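PDB 6NAL: thiol-activated cytolysin from Desulfobulbus propionicus, which probably forms large oligomeric pores in membranes, as other members of the cholesterol-dependent cytolysin family do. Local coordinates for residues D311-K314 with I315-I319; S175-F178 with S179-R182. All blocks are in the same frame, centred on the assembly; numbering follows the deposited sequence.

Interaction 1: residues D311-K314 with I315-I319; sequences DVQK and INRII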
loop_
_atom_site.group_PDB
_atom_site.type_symbol
_atom_site.label_atom_id
_atom_site.label_comp_id
_atom_site.label_asym_id
_atom_site.label_seq_id
_atom_site.Cartn_x
_atom_site.Cartn_y
_atom_site.Cartn_z
ATOM N N ASP A 311 9.606 -22.443 -27.894
ATOM C CA ASP A 311 8.199 -22.155 -27.636
ATOM C C ASP A 311 7.928 -20.646 -27.717
ATOM O O ASP A 311 6.926 -20.213 -28.306
ATOM C CB ASP A 311 7.799 -22.723 -26.266
ATOM C CG ASP A 311 7.436 -24.215 -26.313
ATOM O OD1 ASP A 311 7.619 -24.867 -27.374
ATOM O OD2 ASP A 311 6.970 -24.734 -25.267
ATOM N N VAL A 312 8.833 -19.829 -27.167
ATOM C CA VAL A 312 8.687 -18.373 -27.234
ATOM C C VAL A 312 8.641 -17.904 -28.688
ATOM O O VAL A 312 7.778 -17.111 -29.090
ATOM C CB VAL A 312 9.836 -17.693 -26.453
ATOM C CG1 VAL A 312 9.658 -16.180 -26.437
ATOM C CG2 VAL A 312 9.929 -18.239 -25.023
ATOM N N GLN A 313 9.577 -18.366 -29.502
ATOM C CA GLN A 313 9.529 -17.960 -30.898
ATOM C C GLN A 313 8.323 -18.573 -31.641
ATOM O O GLN A 313 7.772 -17.960 -32.570
ATOM C CB GLN A 313 10.875 -18.309 -31.546
ATOM C CG GLN A 313 10.900 -18.084 -33.064
ATOM C CD GLN A 313 12.124 -18.705 -33.748
ATOM O OE1 GLN A 313 11.947 -19.431 -34.728
ATOM N NE2 GLN A 313 13.349 -18.477 -33.204
ATOM N N LYS A 314 7.861 -19.763 -31.261
ATOM C CA LYS A 314 6.619 -20.208 -31.880
ATOM C C LYS A 314 5.457 -19.292 -31.502
ATOM O O LYS A 314 4.547 -19.081 -32.304
ATOM C CB LYS A 314 6.275 -21.656 -31.510
ATOM C CG LYS A 314 4.961 -22.115 -32.221
ATOM C CD LYS A 314 4.855 -23.615 -32.501
ATOM C CE LYS A 314 4.596 -24.419 -31.232
ATOM N NZ LYS A 314 5.376 -25.717 -31.226
ATOM N N ILE A 315 5.451 -18.733 -30.296
ATOM C CA ILE A 315 4.323 -17.875 -29.914
ATOM C C ILE A 315 4.360 -16.571 -30.690
ATOM O O ILE A 315 3.341 -16.108 -31.223
ATOM C CB ILE A 315 4.303 -17.631 -28.395
ATOM C CG1 ILE A 315 3.903 -18.931 -27.698
ATOM C CG2 ILE A 315 3.342 -16.527 -28.099
ATOM C CD1 ILE A 315 3.887 -18.886 -26.254
ATOM N N ASN A 316 5.542 -15.965 -30.774
ATOM C CA ASN A 316 5.675 -14.679 -31.444
ATOM C C ASN A 316 5.349 -14.809 -32.891
ATOM O O ASN A 316 4.869 -13.872 -33.517
ATOM C CB ASN A 316 7.087 -14.142 -31.289
ATOM C CG ASN A 316 7.283 -13.570 -29.928
ATOM O OD1 ASN A 316 6.350 -12.972 -29.389
ATOM N ND2 ASN A 316 8.443 -13.772 -29.344
ATOM N N ARG A 317 5.579 -15.973 -33.434
ATOM C CA ARG A 317 5.217 -16.164 -34.818
ATOM C C ARG A 317 3.723 -16.243 -35.001
ATOM O O ARG A 317 3.169 -15.607 -35.908
ATOM C CB ARG A 317 5.867 -17.415 -35.342
ATOM C CG ARG A 317 5.980 -17.335 -36.973
ATOM C CD ARG A 317 6.595 -18.671 -37.232
ATOM N NE ARG A 317 7.573 -19.074 -36.173
ATOM C CZ ARG A 317 7.689 -20.233 -35.557
ATOM N NH1 ARG A 317 7.047 -21.243 -36.050
ATOM N NH2 ARG A 317 8.575 -20.240 -34.549
ATOM N N ILE A 318 3.065 -17.093 -34.196
ATOM C CA ILE A 318 1.612 -17.117 -34.180
ATOM C C ILE A 318 1.054 -15.711 -34.064
ATOM O O ILE A 318 0.046 -15.392 -34.694
ATOM C CB ILE A 318 1.085 -17.998 -33.045
ATOM C CG1 ILE A 318 1.457 -19.460 -33.257
ATOM C CG2 ILE A 318 -0.419 -17.812 -32.988
ATOM C CD1 ILE A 318 1.551 -20.218 -31.929
ATOM N N ILE A 319 1.684 -14.846 -33.246
ATOM C CA ILE A 319 1.113 -13.518 -32.996
ATOM C C ILE A 319 1.302 -12.601 -34.194
ATOM O O ILE A 319 0.498 -11.693 -34.420
ATOM C CB ILE A 319 1.739 -12.869 -31.742
ATOM C CG1 ILE A 319 1.295 -13.565 -30.480
ATOM C CG2 ILE A 319 1.388 -11.394 -31.635
ATOM C CD1 ILE A 319 2.109 -13.167 -29.295
#

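Interaction 2: residues S175-F178 with S179-R182; sequences SIDF and SSTR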
loop_
_atom_site.group_PDB
_atom_site.type_symbol
_atom_site.label_atom_id
_atom_site.label_comp_id
_atom_site.label_asym_id
_atom_site.label_seq_id
_atom_site.Cartn_x
_atom_site.Cartn_y
_atom_site.Cartn_z
ATOM N N SER A 175 -10.190 -24.240 -22.185
ATOM C CA SER A 175 -10.490 -25.018 -20.986
ATOM C C SER A 175 -10.345 -24.151 -19.726
ATOM O O SER A 175 -9.408 -24.264 -18.929
ATOM C CB SER A 175 -9.598 -26.259 -20.955
ATOM O OG SER A 175 -10.182 -27.282 -20.174
ATOM N N ILE A 176 -11.324 -23.259 -19.608
ATOM C CA ILE A 176 -11.462 -22.313 -18.514
ATOM C C ILE A 176 -12.526 -22.860 -17.568
ATOM O O ILE A 176 -13.693 -22.979 -17.944
ATOM C CB ILE A 176 -11.873 -20.927 -19.041
ATOM C CG1 ILE A 176 -10.812 -20.384 -19.994
ATOM C CG2 ILE A 176 -12.190 -20.020 -17.861
ATOM C CD1 ILE A 176 -9.860 -19.498 -19.346
ATOM N N ASP A 177 -12.160 -23.171 -16.335
ATOM C CA ASP A 177 -13.148 -23.543 -15.320
ATOM C C ASP A 177 -12.633 -23.000 -13.996
ATOM O O ASP A 177 -11.624 -23.475 -13.469
ATOM C CB ASP A 177 -13.370 -25.058 -15.256
ATOM C CG ASP A 177 -14.265 -25.490 -14.057
ATOM O OD1 ASP A 177 -15.062 -24.664 -13.515
ATOM O OD2 ASP A 177 -14.164 -26.678 -13.661
ATOM N N PHE A 178 -13.298 -21.993 -13.465
ATOM C CA PHE A 178 -12.739 -21.323 -12.305
ATOM C C PHE A 178 -12.988 -22.051 -10.998
ATOM O O PHE A 178 -12.276 -21.789 -10.032
ATOM C CB PHE A 178 -13.289 -19.922 -12.229
ATOM C CG PHE A 178 -12.745 -19.029 -13.280
ATOM C CD1 PHE A 178 -11.566 -18.354 -13.085
ATOM C CD2 PHE A 178 -13.392 -18.887 -14.482
ATOM C CE1 PHE A 178 -11.074 -17.519 -14.049
ATOM C CE2 PHE A 178 -12.890 -18.056 -15.441
ATOM C CZ PHE A 178 -11.740 -17.373 -15.222
ATOM N N SER A 179 -13.954 -22.967 -10.941
ATOM C CA SER A 179 -14.099 -23.790 -9.747
ATOM C C SER A 179 -12.910 -24.738 -9.596
ATOM O O SER A 179 -12.369 -24.886 -8.494
ATOM C CB SER A 179 -15.435 -24.544 -9.786
ATOM O OG SER A 179 -15.487 -25.552 -10.784
ATOM N N SER A 180 -12.454 -25.362 -10.694
ATOM C CA SER A 180 -11.266 -26.208 -10.591
ATOM C C SER A 180 -10.027 -25.381 -10.251
ATOM O O SER A 180 -9.138 -25.858 -9.526
ATOM C CB SER A 180 -11.004 -26.985 -11.885
ATOM O OG SER A 180 -12.092 -27.810 -12.245
ATOM N N THR A 181 -9.961 -24.141 -10.762
ATOM C CA THR A 181 -8.754 -23.328 -10.660
ATOM C C THR A 181 -8.565 -22.789 -9.252
ATOM O O THR A 181 -7.441 -22.761 -8.744
ATOM C CB THR A 181 -8.812 -22.180 -11.676
ATOM O OG1 THR A 181 -8.414 -22.669 -12.963
ATOM C CG2 THR A 181 -7.891 -21.074 -11.302
ATOM N N ARG A 182 -9.639 -22.319 -8.617
ATOM C CA ARG A 182 -9.502 -21.831 -7.247
ATOM C C ARG A 182 -9.436 -22.990 -6.261
ATOM O O ARG A 182 -8.802 -22.858 -5.213
ATOM C CB ARG A 182 -10.629 -20.844 -6.911
ATOM C CG ARG A 182 -11.962 -21.429 -6.473
ATOM C CD ARG A 182 -13.032 -20.311 -6.365
ATOM N NE ARG A 182 -13.058 -19.417 -7.532
ATOM C CZ ARG A 182 -13.223 -18.095 -7.485
ATOM N NH1 ARG A 182 -13.388 -17.472 -6.315
ATOM N NH2 ARG A 182 -13.226 -17.397 -8.618
#

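Interaction 1: residues D311-K314 with I315-I319
Arg317 folds back along its helix over the turn that carries Gln313 and Lys314. Its chain runs extended from the backbone and then bends at chi3, which lays the guanidinium against the preceding turn. One face of that group rests on Lys314 CA, 3.3 Å from Arg317 NH2, while Gln313 CG meets the guanidinium at its edge, in its plane, 3.5 Å from the same NH2. The side-chain amide of Gln313 is turned 75° from the guanidinium plane, so the two flat groups do not stack. In Lys314, CG lies anti to the backbone N (chi1 -178°), which brings Lys314 CG to 3.9 Å from Ile318 CD1, aliphatic carbon against methyl, the two side chains crossing at a slant. Both residue types suit this exposed side of the helix: arginine's long chain lets its flat guanidinium fold back onto the previous turn, while lysine contributes its methylenes against Ile318.

On another side of the helix, Val312 and Asn316 lie side by side and point the same way, with Val312 CG1 4.0 Å from Asn316 ND2. Asn316 OD1 accepts from Leu270 N, tying the helix to strand 269-270, and Asp311 OD2 accepts from Ser305 N. The branched, apolar Ile315 and Ile318 are buried against strand 287-294, where Ile315 packs on Val289 and Ile291 and Ile318 on Val293. Beneath the side chains run i to i+4 backbone bonds, among them Ile318 N to Lys314 O at 3.1 Å, nearly straight at 176°.

The chemistry is that of an amphipathic helix. Its isoleucines and Val312 are buried, amide and carboxylate side chains secure it to neighbouring strands, and the positive ends of Lys314 and Arg317, 6.8 Å apart between NZ and NH1, probably remain separated enough to limit their mutual repulsion.

Interaction 2: residues S175-F178 with S179-R182
The carboxylate of Asp177 is met from above its plane by two donors: Ser179 N, 63° out of the plane at OD1, and Ser180 OG, 49° out of it at OD2. Ser179 OG comes closer to the plane, on the syn side of OD1, and shares a face with its own backbone N. The bond from Ser179 OG to Asp177 OD1 measures 2.9 Å. That from Ser180 OG to Asp177 OD2 is 2.8 Å. The one from Ser179 N to Asp177 OD1 is longer, 3.3 Å. The other flat group, the guanidinium of Arg182, merely has Phe178 O alongside its edge, in plane, 3.5 Å from Arg182 NE. Phe178 O accepts the i to i+4 bond of the turn from Arg182 N, at 3.0 Å. Arg182 NH1 is held by Tyr154 OH, and the guanidinium also makes a cation-pi contact with the Tyr154 ring.

With its CG anti to the backbone N (chi1 172°), Asp177 reaches forward over the first turn. Aspartate suits this place because its short chain offers two acceptors, which the small hydroxyls of Ser179 and Ser180 can approach closely. Thr181 N donates to Asp177 O at 3.2 Å, and Thr181 OG1 adds a weak bond to the same oxygen. Phe178, apolar and buried, touches Val153.

This is the N-cap of helix 178-183, with an aspartate accepting from the backbone N two residues on and serine hydroxyls reinforcing the cap.

Overall arrangement
Along the chain interaction 2 comes first and interaction 1 follows. Their centres lie 26 Å apart and their nearest atoms about 15 Å, so they do not touch. Residues 175-182 lead from helix 167-174 into helix 178-183, whereas residues 311-319 sit within helix 309-320. Both pack on the same large antiparallel sheet: interaction 2 touches strand 232-250, and interaction 1 rests on strands 287-294 and 299-305, with 287-294 pairing to 232-250. All four segments fall in the thiol-activated cytolysin family region. In related cytolysins, two helical clusters beside the central sheet unfold into membrane-spanning hairpins; helix 178-183 is probably part of the first, whereas helix 309-320, after strand 299-305, lies beyond both.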